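Local atomic coordinates of fuculose-1-phosphate aldolase (Glaciozyma antarctica, PDB entry 4XXF), a protein that binds a zinc ion and belongs to the class II aldolase and adducin family, assembling as a tetramer. Residues V112-H117 / T188-A193; H181-V186 / A195-L200; T7-F12 / A236-A241. All blocks are in the same frame, centred on the assembly; numbering follows the deposited sequence. Where two conformers were deposited one is given.

Contact 1: residues V112-H117 / T188-A193. With ZN (zinc ion), chain B.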
loop_
_atom_site.group_PDB
_atom_site.type_symbol
_atom_site.label_atom_id
_atom_site.label_comp_id
_atom_site.label_asym_id
_atom_site.label_seq_id
_atom_site.Cartn_x
_atom_site.Cartn_y
_atom_site.Cartn_z
ATOM N N VAL A 112 -0.391 -34.462 2.997
ATOM C CA VAL A 112 0.064 -33.082 2.995
ATOM C C VAL A 112 1.465 -33.018 2.412
ATOM O O VAL A 112 2.443 -33.518 2.996
ATOM C CB VAL A 112 0.027 -32.468 4.404
ATOM C CG1 VAL A 112 0.817 -31.172 4.435
ATOM C CG2 VAL A 112 -1.412 -32.214 4.822
ATOM N N GLN A 113 1.562 -32.380 1.251
ATOM C CA GLN A 113 2.834 -32.309 0.565
ATOM C C GLN A 113 3.527 -30.976 0.819
ATOM O O GLN A 113 4.747 -30.896 0.754
ATOM C CB GLN A 113 2.620 -32.556 -0.931
ATOM C CG GLN A 113 2.067 -33.952 -1.222
ATOM C CD GLN A 113 2.947 -35.050 -0.648
ATOM O OE1 GLN A 113 4.047 -35.288 -1.135
ATOM N NE2 GLN A 113 2.472 -35.707 0.404
ATOM N N ALA A 114 2.752 -29.946 1.138
ATOM C CA ALA A 114 3.309 -28.607 1.305
ATOM C C ALA A 114 2.666 -27.882 2.461
ATOM O O ALA A 114 1.461 -28.043 2.713
ATOM C CB ALA A 114 3.127 -27.793 0.030
ATOM N N ILE A 115 3.471 -27.084 3.157
ATOM C CA ILE A 115 2.996 -26.314 4.304
ATOM C C ILE A 115 3.568 -24.912 4.211
ATOM O O ILE A 115 4.746 -24.748 3.903
ATOM C CB ILE A 115 3.407 -26.995 5.645
ATOM C CG1 ILE A 115 2.877 -28.434 5.718
ATOM C CG2 ILE A 115 2.950 -26.168 6.843
ATOM C CD1 ILE A 115 3.341 -29.188 6.935
ATOM N N CYS A 116 2.722 -23.910 4.472
ATOM C CA CYS A 116 3.123 -22.499 4.445
ATOM C C CYS A 116 2.893 -21.823 5.774
ATOM O O CYS A 116 1.808 -21.911 6.336
ATOM C CB CYS A 116 2.340 -21.707 3.393
ATOM S SG CYS A 116 2.440 -22.284 1.706
ATOM N N HIS A 117 3.902 -21.103 6.243
ATOM C CA HIS A 117 3.765 -20.287 7.427
ATOM C C HIS A 117 4.597 -19.018 7.291
ATOM O O HIS A 117 5.748 -19.060 6.878
ATOM C CB HIS A 117 4.200 -21.066 8.661
ATOM C CG HIS A 117 4.252 -20.239 9.902
ATOM N ND1 HIS A 117 3.131 -19.666 10.466
ATOM C CD2 HIS A 117 5.294 -19.876 10.683
ATOM C CE1 HIS A 117 3.481 -18.995 11.551
ATOM N NE2 HIS A 117 4.794 -19.096 11.700
ATOM N N THR A 188 -2.223 -30.464 -0.518
ATOM C CA THR A 188 -1.763 -31.635 -1.251
ATOM C C THR A 188 -0.804 -31.219 -2.357
ATOM O O THR A 188 -0.114 -32.066 -2.924
ATOM C CB THR A 188 -2.929 -32.435 -1.854
ATOM O OG1 THR A 188 -3.637 -31.627 -2.804
ATOM C CG2 THR A 188 -3.879 -32.915 -0.754
ATOM N N THR A 189 -0.780 -29.921 -2.659
ATOM C CA THR A 189 0.199 -29.333 -3.570
ATOM C C THR A 189 0.711 -28.051 -2.961
ATOM O O THR A 189 0.056 -27.467 -2.098
ATOM C CB THR A 189 -0.368 -29.007 -4.972
ATOM O OG1 THR A 189 -1.468 -28.090 -4.845
ATOM C CG2 THR A 189 -0.808 -30.270 -5.698
ATOM N N ILE A 190 1.891 -27.618 -3.393
ATOM C CA ILE A 190 2.391 -26.294 -3.044
ATOM C C ILE A 190 1.361 -25.239 -3.435
ATOM O O ILE A 190 1.060 -24.328 -2.667
ATOM C CB ILE A 190 3.712 -26.001 -3.762
ATOM C CG1 ILE A 190 4.809 -26.952 -3.291
ATOM C CG2 ILE A 190 4.128 -24.542 -3.584
ATOM C CD1 ILE A 190 5.951 -27.059 -4.285
ATOM N N ASP A 191 0.795 -25.403 -4.626
ATOM C CA ASP A 191 -0.131 -24.410 -5.161
ATOM C C ASP A 191 -1.344 -24.218 -4.262
ATOM O O ASP A 191 -1.711 -23.092 -3.942
ATOM C CB ASP A 191 -0.590 -24.830 -6.552
ATOM C CG ASP A 191 0.562 -25.020 -7.524
ATOM O OD1 ASP A 191 0.530 -24.406 -8.610
ATOM O OD2 ASP A 191 1.505 -25.780 -7.209
ATOM N N SER A 192 -1.969 -25.316 -3.838
ATOM C CA SER A 192 -3.156 -25.153 -3.014
ATOM C C SER A 192 -2.802 -24.574 -1.646
ATOM O O SER A 192 -3.530 -23.726 -1.148
ATOM C CB SER A 192 -3.926 -26.471 -2.868
ATOM O OG SER A 192 -3.195 -27.446 -2.147
ATOM N N ALA A 193 -1.691 -24.990 -1.043
ATOM C CA ALA A 193 -1.283 -24.398 0.232
ATOM C C ALA A 193 -1.106 -22.881 0.108
ATOM O O ALA A 193 -1.485 -22.125 1.008
ATOM C CB ALA A 193 0.000 -25.033 0.729
HETATM ZN ZN ZN B . 5.962 -18.512 13.338
HETATM O O HOH W 1 7.249 -18.404 14.899
HETATM O O HOH W 2 7.826 -18.582 12.231
HETATM O O HOH W 3 6.311 -20.642 13.716
#

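Contact 2: residues H181-V186 / A195-L200. With ZN (zinc ion), chain B.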
loop_
_atom_site.group_PDB
_atom_site.type_symbol
_atom_site.label_atom_id
_atom_site.label_comp_id
_atom_site.label_asym_id
_atom_site.label_seq_id
_atom_site.Cartn_x
_atom_site.Cartn_y
_atom_site.Cartn_z
ATOM N N HIS A 181 0.110 -15.244 16.953
ATOM C CA HIS A 181 1.208 -15.775 16.164
ATOM C C HIS A 181 0.968 -15.474 14.693
ATOM O O HIS A 181 1.688 -14.660 14.096
ATOM C CB HIS A 181 1.354 -17.278 16.445
ATOM C CG HIS A 181 2.538 -17.920 15.795
ATOM N ND1 HIS A 181 2.860 -19.245 16.000
ATOM C CD2 HIS A 181 3.481 -17.430 14.954
ATOM C CE1 HIS A 181 3.946 -19.547 15.307
ATOM N NE2 HIS A 181 4.346 -18.460 14.668
ATOM N N GLY A 182 -0.059 -16.090 14.119
ATOM C CA GLY A 182 -0.352 -15.869 12.715
ATOM C C GLY A 182 -0.978 -17.092 12.085
ATOM O O GLY A 182 -1.657 -17.866 12.754
ATOM N N LEU A 183 -0.709 -17.269 10.804
ATOM C CA LEU A 183 -1.399 -18.263 9.987
ATOM C C LEU A 183 -0.495 -19.398 9.550
ATOM O O LEU A 183 0.689 -19.197 9.291
ATOM C CB LEU A 183 -1.973 -17.601 8.737
ATOM C CG LEU A 183 -2.797 -16.332 8.940
ATOM C CD1 LEU A 183 -3.194 -15.798 7.572
ATOM C CD2 LEU A 183 -4.012 -16.625 9.774
ATOM N N LEU A 184 -1.077 -20.581 9.410
ATOM C CA LEU A 184 -0.395 -21.698 8.770
ATOM C C LEU A 184 -1.397 -22.431 7.878
ATOM O O LEU A 184 -2.548 -22.649 8.283
ATOM C CB LEU A 184 0.207 -22.634 9.824
ATOM C CG LEU A 184 0.931 -23.892 9.336
ATOM C CD1 LEU A 184 2.006 -24.294 10.320
ATOM C CD2 LEU A 184 -0.026 -25.063 9.148
ATOM N N THR A 185 -0.970 -22.804 6.669
ATOM C CA THR A 185 -1.835 -23.540 5.755
ATOM C C THR A 185 -1.122 -24.771 5.240
ATOM O O THR A 185 0.109 -24.847 5.251
ATOM C CB THR A 185 -2.287 -22.689 4.555
ATOM O OG1 THR A 185 -1.135 -22.304 3.794
ATOM C CG2 THR A 185 -3.036 -21.449 5.025
ATOM N N VAL A 186 -1.907 -25.753 4.799
ATOM C CA VAL A 186 -1.350 -26.989 4.260
ATOM C C VAL A 186 -2.030 -27.319 2.944
ATOM O O VAL A 186 -3.132 -26.838 2.668
ATOM C CB VAL A 186 -1.514 -28.177 5.245
ATOM C CG1 VAL A 186 -0.929 -27.828 6.605
ATOM C CG2 VAL A 186 -2.987 -28.575 5.366
ATOM N N ALA A 195 -2.601 -20.904 -2.237
ATOM C CA ALA A 195 -3.923 -20.305 -2.398
ATOM C C ALA A 195 -4.589 -20.116 -1.053
ATOM O O ALA A 195 -5.140 -19.052 -0.770
ATOM C CB ALA A 195 -4.823 -21.155 -3.300
ATOM N N TRP A 196 -4.538 -21.138 -0.204
ATOM C CA TRP A 196 -5.203 -21.017 1.088
ATOM C C TRP A 196 -4.570 -19.918 1.944
ATOM O O TRP A 196 -5.283 -19.197 2.644
ATOM C CB TRP A 196 -5.207 -22.343 1.847
ATOM C CG TRP A 196 -5.739 -23.525 1.086
ATOM C CD1 TRP A 196 -5.246 -24.803 1.157
ATOM C CD2 TRP A 196 -6.864 -23.578 0.184
ATOM N NE1 TRP A 196 -5.979 -25.636 0.347
ATOM C CE2 TRP A 196 -6.967 -24.908 -0.269
ATOM C CE3 TRP A 196 -7.783 -22.633 -0.296
ATOM C CZ2 TRP A 196 -7.965 -25.326 -1.147
ATOM C CZ3 TRP A 196 -8.770 -23.050 -1.178
ATOM C CH2 TRP A 196 -8.845 -24.383 -1.602
ATOM N N PHE A 197 -3.251 -19.759 1.876
ATOM C CA PHE A 197 -2.607 -18.702 2.650
ATOM C C PHE A 197 -3.018 -17.322 2.134
ATOM O O PHE A 197 -3.375 -16.442 2.921
ATOM C CB PHE A 197 -1.078 -18.844 2.639
ATOM C CG PHE A 197 -0.415 -18.084 3.748
ATOM C CD1 PHE A 197 -0.224 -16.713 3.649
ATOM C CD2 PHE A 197 -0.015 -18.722 4.905
ATOM C CE1 PHE A 197 0.349 -15.995 4.687
ATOM C CE2 PHE A 197 0.584 -18.006 5.929
ATOM C CZ PHE A 197 0.758 -16.644 5.819
ATOM N N ILE A 198 -2.962 -17.120 0.820
ATOM C CA ILE A 198 -3.371 -15.848 0.225
ATOM C C ILE A 198 -4.816 -15.517 0.597
ATOM O O ILE A 198 -5.143 -14.379 0.971
ATOM C CB ILE A 198 -3.222 -15.881 -1.313
ATOM C CG1 ILE A 198 -1.742 -15.892 -1.698
ATOM C CG2 ILE A 198 -3.902 -14.684 -1.958
ATOM C CD1 ILE A 198 -1.504 -16.293 -3.164
ATOM N N MET A 199 -5.696 -16.508 0.486
ATOM C CA MET A 199 -7.108 -16.274 0.760
ATOM C C MET A 199 -7.367 -16.030 2.234
ATOM O O MET A 199 -8.236 -15.225 2.584
ATOM C CB MET A 199 -7.954 -17.440 0.241
ATOM C CG MET A 199 -7.900 -17.551 -1.283
ATOM S SD MET A 199 -8.869 -18.936 -1.920
ATOM C CE MET A 199 -10.534 -18.282 -1.770
ATOM N N LEU A 200 -6.638 -16.717 3.107
ATOM C CA LEU A 200 -6.854 -16.550 4.546
ATOM C C LEU A 200 -6.321 -15.200 5.015
ATOM O O LEU A 200 -6.987 -14.514 5.791
ATOM C CB LEU A 200 -6.203 -17.697 5.331
ATOM C CG LEU A 200 -6.460 -17.745 6.838
ATOM C CD1 LEU A 200 -7.952 -17.765 7.128
ATOM C CD2 LEU A 200 -5.791 -18.975 7.400
HETATM ZN ZN ZN B . 5.962 -18.512 13.338
HETATM O O HOH W 1 7.249 -18.404 14.899
HETATM O O HOH W 2 7.826 -18.582 12.231
HETATM O O HOH W 3 6.311 -20.642 13.716
#

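Contact 3: residues T7-F12 / A236-A241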
loop_
_atom_site.group_PDB
_atom_site.type_symbol
_atom_site.label_atom_id
_atom_site.label_comp_id
_atom_site.label_asym_id
_atom_site.label_seq_id
_atom_site.Cartn_x
_atom_site.Cartn_y
_atom_site.Cartn_z
ATOM N N THR A 7 -6.243 -27.653 -13.200
ATOM C CA THR A 7 -6.499 -27.750 -11.766
ATOM C C THR A 7 -5.602 -28.783 -11.107
ATOM O O THR A 7 -5.764 -29.100 -9.931
ATOM C CB THR A 7 -7.958 -28.124 -11.472
ATOM O OG1 THR A 7 -8.208 -29.466 -11.914
ATOM C CG2 THR A 7 -8.914 -27.175 -12.174
ATOM N N LYS A 8 -4.664 -29.315 -11.883
ATOM C CA LYS A 8 -3.741 -30.336 -11.404
ATOM C C LYS A 8 -2.342 -30.035 -11.901
ATOM O O LYS A 8 -2.184 -29.389 -12.934
ATOM C CB LYS A 8 -4.162 -31.731 -11.884
ATOM C CG LYS A 8 -5.580 -32.155 -11.530
ATOM C CD LYS A 8 -5.943 -33.452 -12.251
ATOM C CE LYS A 8 -7.442 -33.714 -12.212
ATOM N NZ LYS A 8 -7.862 -34.777 -13.171
ATOM N N PRO A 9 -1.316 -30.514 -11.182
ATOM C CA PRO A 9 0.063 -30.348 -11.649
ATOM C C PRO A 9 0.290 -31.069 -12.975
ATOM O O PRO A 9 -0.472 -31.977 -13.314
ATOM C CB PRO A 9 0.900 -30.994 -10.533
ATOM C CG PRO A 9 0.006 -31.043 -9.348
ATOM C CD PRO A 9 -1.384 -31.189 -9.872
ATOM N N PRO A 10 1.330 -30.681 -13.723
ATOM C CA PRO A 10 1.659 -31.447 -14.933
ATOM C C PRO A 10 2.111 -32.871 -14.604
ATOM O O PRO A 10 2.474 -33.150 -13.464
ATOM C CB PRO A 10 2.801 -30.643 -15.561
ATOM C CG PRO A 10 3.393 -29.880 -14.426
ATOM C CD PRO A 10 2.256 -29.557 -13.505
ATOM N N THR A 11 2.060 -33.766 -15.585
ATOM C CA THR A 11 2.560 -35.127 -15.401
ATOM C C THR A 11 4.084 -35.083 -15.340
ATOM O O THR A 11 4.707 -34.266 -16.016
ATOM C CB THR A 11 2.095 -36.065 -16.534
ATOM O OG1 THR A 11 0.671 -35.983 -16.662
ATOM C CG2 THR A 11 2.482 -37.504 -16.238
ATOM N N PHE A 12 4.684 -35.950 -14.529
ATOM C CA PHE A 12 6.136 -35.989 -14.412
ATOM C C PHE A 12 6.700 -37.297 -14.934
ATOM O O PHE A 12 6.293 -38.384 -14.513
ATOM C CB PHE A 12 6.560 -35.780 -12.963
ATOM C CG PHE A 12 5.990 -34.538 -12.345
ATOM C CD1 PHE A 12 6.375 -33.287 -12.800
ATOM C CD2 PHE A 12 5.066 -34.621 -11.315
ATOM C CE1 PHE A 12 5.847 -32.135 -12.232
ATOM C CE2 PHE A 12 4.542 -33.471 -10.745
ATOM C CZ PHE A 12 4.937 -32.234 -11.203
ATOM N N ALA A 236 -9.693 -27.005 -6.606
ATOM C CA ALA A 236 -10.053 -25.588 -6.635
ATOM C C ALA A 236 -8.932 -24.716 -6.084
ATOM O O ALA A 236 -8.672 -23.632 -6.604
ATOM C CB ALA A 236 -11.338 -25.339 -5.856
ATOM N N GLY A 237 -8.258 -25.196 -5.043
ATOM C CA GLY A 237 -7.118 -24.478 -4.500
ATOM C C GLY A 237 -6.005 -24.323 -5.511
ATOM O O GLY A 237 -5.442 -23.241 -5.673
ATOM N N TYR A 238 -5.702 -25.418 -6.207
ATOM C CA TYR A 238 -4.690 -25.394 -7.251
ATOM C C TYR A 238 -5.015 -24.303 -8.278
ATOM O O TYR A 238 -4.171 -23.480 -8.643
ATOM C CB TYR A 238 -4.586 -26.772 -7.933
ATOM C CG TYR A 238 -3.335 -26.915 -8.764
ATOM C CD1 TYR A 238 -3.282 -26.457 -10.075
ATOM C CD2 TYR A 238 -2.189 -27.451 -8.210
ATOM C CE1 TYR A 238 -2.115 -26.554 -10.819
ATOM C CE2 TYR A 238 -1.026 -27.550 -8.936
ATOM C CZ TYR A 238 -0.990 -27.099 -10.232
ATOM O OH TYR A 238 0.197 -27.204 -10.922
ATOM N N PHE A 239 -6.258 -24.287 -8.736
ATOM C CA PHE A 239 -6.664 -23.331 -9.760
ATOM C C PHE A 239 -6.671 -21.891 -9.225
ATOM O O PHE A 239 -6.244 -20.949 -9.910
ATOM C CB PHE A 239 -8.044 -23.719 -10.300
ATOM C CG PHE A 239 -8.434 -23.002 -11.558
ATOM C CD1 PHE A 239 -7.733 -23.210 -12.735
ATOM C CD2 PHE A 239 -9.526 -22.153 -11.578
ATOM C CE1 PHE A 239 -8.101 -22.556 -13.904
ATOM C CE2 PHE A 239 -9.897 -21.499 -12.747
ATOM C CZ PHE A 239 -9.182 -21.711 -13.907
ATOM N N GLN A 240 -7.138 -21.711 -7.996
ATOM C CA GLN A 240 -7.215 -20.372 -7.419
ATOM C C GLN A 240 -5.824 -19.741 -7.212
ATOM O O GLN A 240 -5.694 -18.515 -7.262
ATOM C CB GLN A 240 -8.007 -20.414 -6.105
ATOM C CG GLN A 240 -9.522 -20.511 -6.317
ATOM C CD GLN A 240 -10.297 -20.873 -5.055
ATOM O OE1 GLN A 240 -10.128 -21.958 -4.489
ATOM N NE2 GLN A 240 -11.158 -19.970 -4.615
ATOM N N ALA A 241 -4.792 -20.563 -7.028
ATOM C CA ALA A 241 -3.424 -20.060 -6.909
ATOM C C ALA A 241 -2.817 -19.708 -8.261
ATOM O O ALA A 241 -1.843 -18.955 -8.312
ATOM C CB ALA A 241 -2.529 -21.090 -6.218
#

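Contact 1: residues V112-H117 / T188-A193
Gln113 and Ala114 meet Thr188 and Ile190 where a capping box starts helix 190-213 against the central sheet of the class II aldolase fold. Gly187 on the neighbouring strand pairs with both Gln113 and Ala114, a classic beta bulge at the start of strand 114-118. Thr188 O lies against the Gln113 side chain, 3.3 Å from Gln113 CG. Thr189 is the N-cap. Thr189 OG1 accepts from Ser192 N at 3.0 Å, and Ser192 OG takes a weak return bond from Thr189 N. Ile190 CA is 3.5 Å from Ala114 CB, closer than carbons usually pack. Ile190 CG1 lies 3.8 Å from Ala114 CB. Asp191 turns from the strand and forms a salt bridge with Arg25. Ser192 OG bonds to Glu234 at the start of the next helix but one. Ala193 closes the turn. Its methyl reaches Ala114 O and Cys116. At the far end of the strand, His117 NE2 binds the zinc ion at 2.1 Å. Cys116 SG stands beside its own backbone N (chi1 -57°), and from there Cys116 SG touches Ala193 CB at 3.8 Å.

Contact 2: residues H181-V186 / A195-L200
Phe197 of helix 190-213 packs on Thr185 and Leu183 of strand 182-187. Phe197 CB lies 3.6 Å from Thr185 OG1, which is itself hydrogen-bonded to Ala193 O one turn back in the helix. Phe197 CG is anti to the backbone N (chi1 -161°), which carries the ring along the strand toward Leu183. CD2 is still near Thr185 OG1, which sits at the ring edge, in plane. Phe197 CE2 is 3.6 Å from Leu183 O and 3.8 Å from Leu183 CB. At the tip, Phe197 CZ is 4.1 Å from Leu183 CB. Leu183 CD1 lies over one face of the ring. Leu183 also crosses Leu200 obliquely, with Leu183 CD2 3.8 Å from Leu200 CD2. Thr185 CG2 comes within 3.6 Å of Phe197 N. Val186 O reaches the in-plane edge of the Trp196 ring, 3.3 Å from Trp196 CD1, while Trp196 NE1 bonds to Glu234. His181 binds zinc through NE2. The axes of strand 182-186 and helix 195-200 come within 7.7 Å and run roughly antiparallel, at 148°. Strand 182-187 lies between strands 114-118 and 175-178. Helix 190-213 lies on this sheet, with helix 234-256 packed against Ala195, Trp196 and Met199.

Contact 3: residues T7-F12 / A236-A241
This is a packing contact between the N-terminal tail and helix 234-256, at the outer side of the fold. The tail comes just before helix 15-36, and residues 7-12 form no regular helix or strand. Pro9 and Pro10 have backbone angles like those of polyproline II. Tyr238 carries most of the contact. Its CG is anti to the backbone N (chi1 -165°), and the ring extends from the helix along the tail. Thr7 O approaches the base of this side chain, 3.3 Å from Tyr238 CB. Further out, the peptide link between Lys8 and Pro9 lies over one face of the ring. Lys8 C stands 3.6 Å above the Tyr238 ring plane, nearer its border than its centre. Lys8 O is 3.5 Å from Tyr238 CE1. Pro9 CG rests 3.7 Å from Tyr238 CE2. Tyr238 OH ends beside Pro9 CA at 3.2 Å, and Pro10 CD is the next group along. Thr189 and Asp191 also touch Tyr238, so the ring joins the tail to the start of helix 190-213. Phe239 makes a smaller contact, with Phe239 CB 4.0 Å from Thr7 CG2. The Phe239 ring also packs edge-to-face with Phe62 of a second subunit, which places this end of the contact next to a subunit interface. Thr7 OG1 bonds to Ala4 O and to Gln235 NE2. The Gln235 bond adds one polar link from the tail to helix 234-256. No hydrogen bond joins residues 7-12 to residues 236-241. Between these two segments the tail is held chiefly by van der Waals contact: its carbonyls, the Lys8-Pro9 peptide and the proline rings fit against the Tyr238 ring, with the Thr7 methyl on Phe239.

Overall arrangement
Contacts 1 and 2 have centres about 10 Å apart and share helix 190-213. They join its first and following turns to strands 114-118 and 182-187, neighbours in one mixed sheet. Their segments alternate along the chain. Each brings one histidine to the same zinc ion, and His119 completes the protein part of the site. His117 ND1 also bonds to Leu183 O, tying the two contacts together. Contact 3 joins the N-terminal tail to the last helix, 234-256, and spans both others in sequence. Its centre is about 11 Å from contact 1 and 18 Å from contact 2. Helix 190-213 packs on the sheet through contacts 1 and 2, and helix 234-256 touches its Asp191, Ala195, Trp196 and Met199. The zinc histidines therefore sit on the sheet side, with contact 3 across the helix from them.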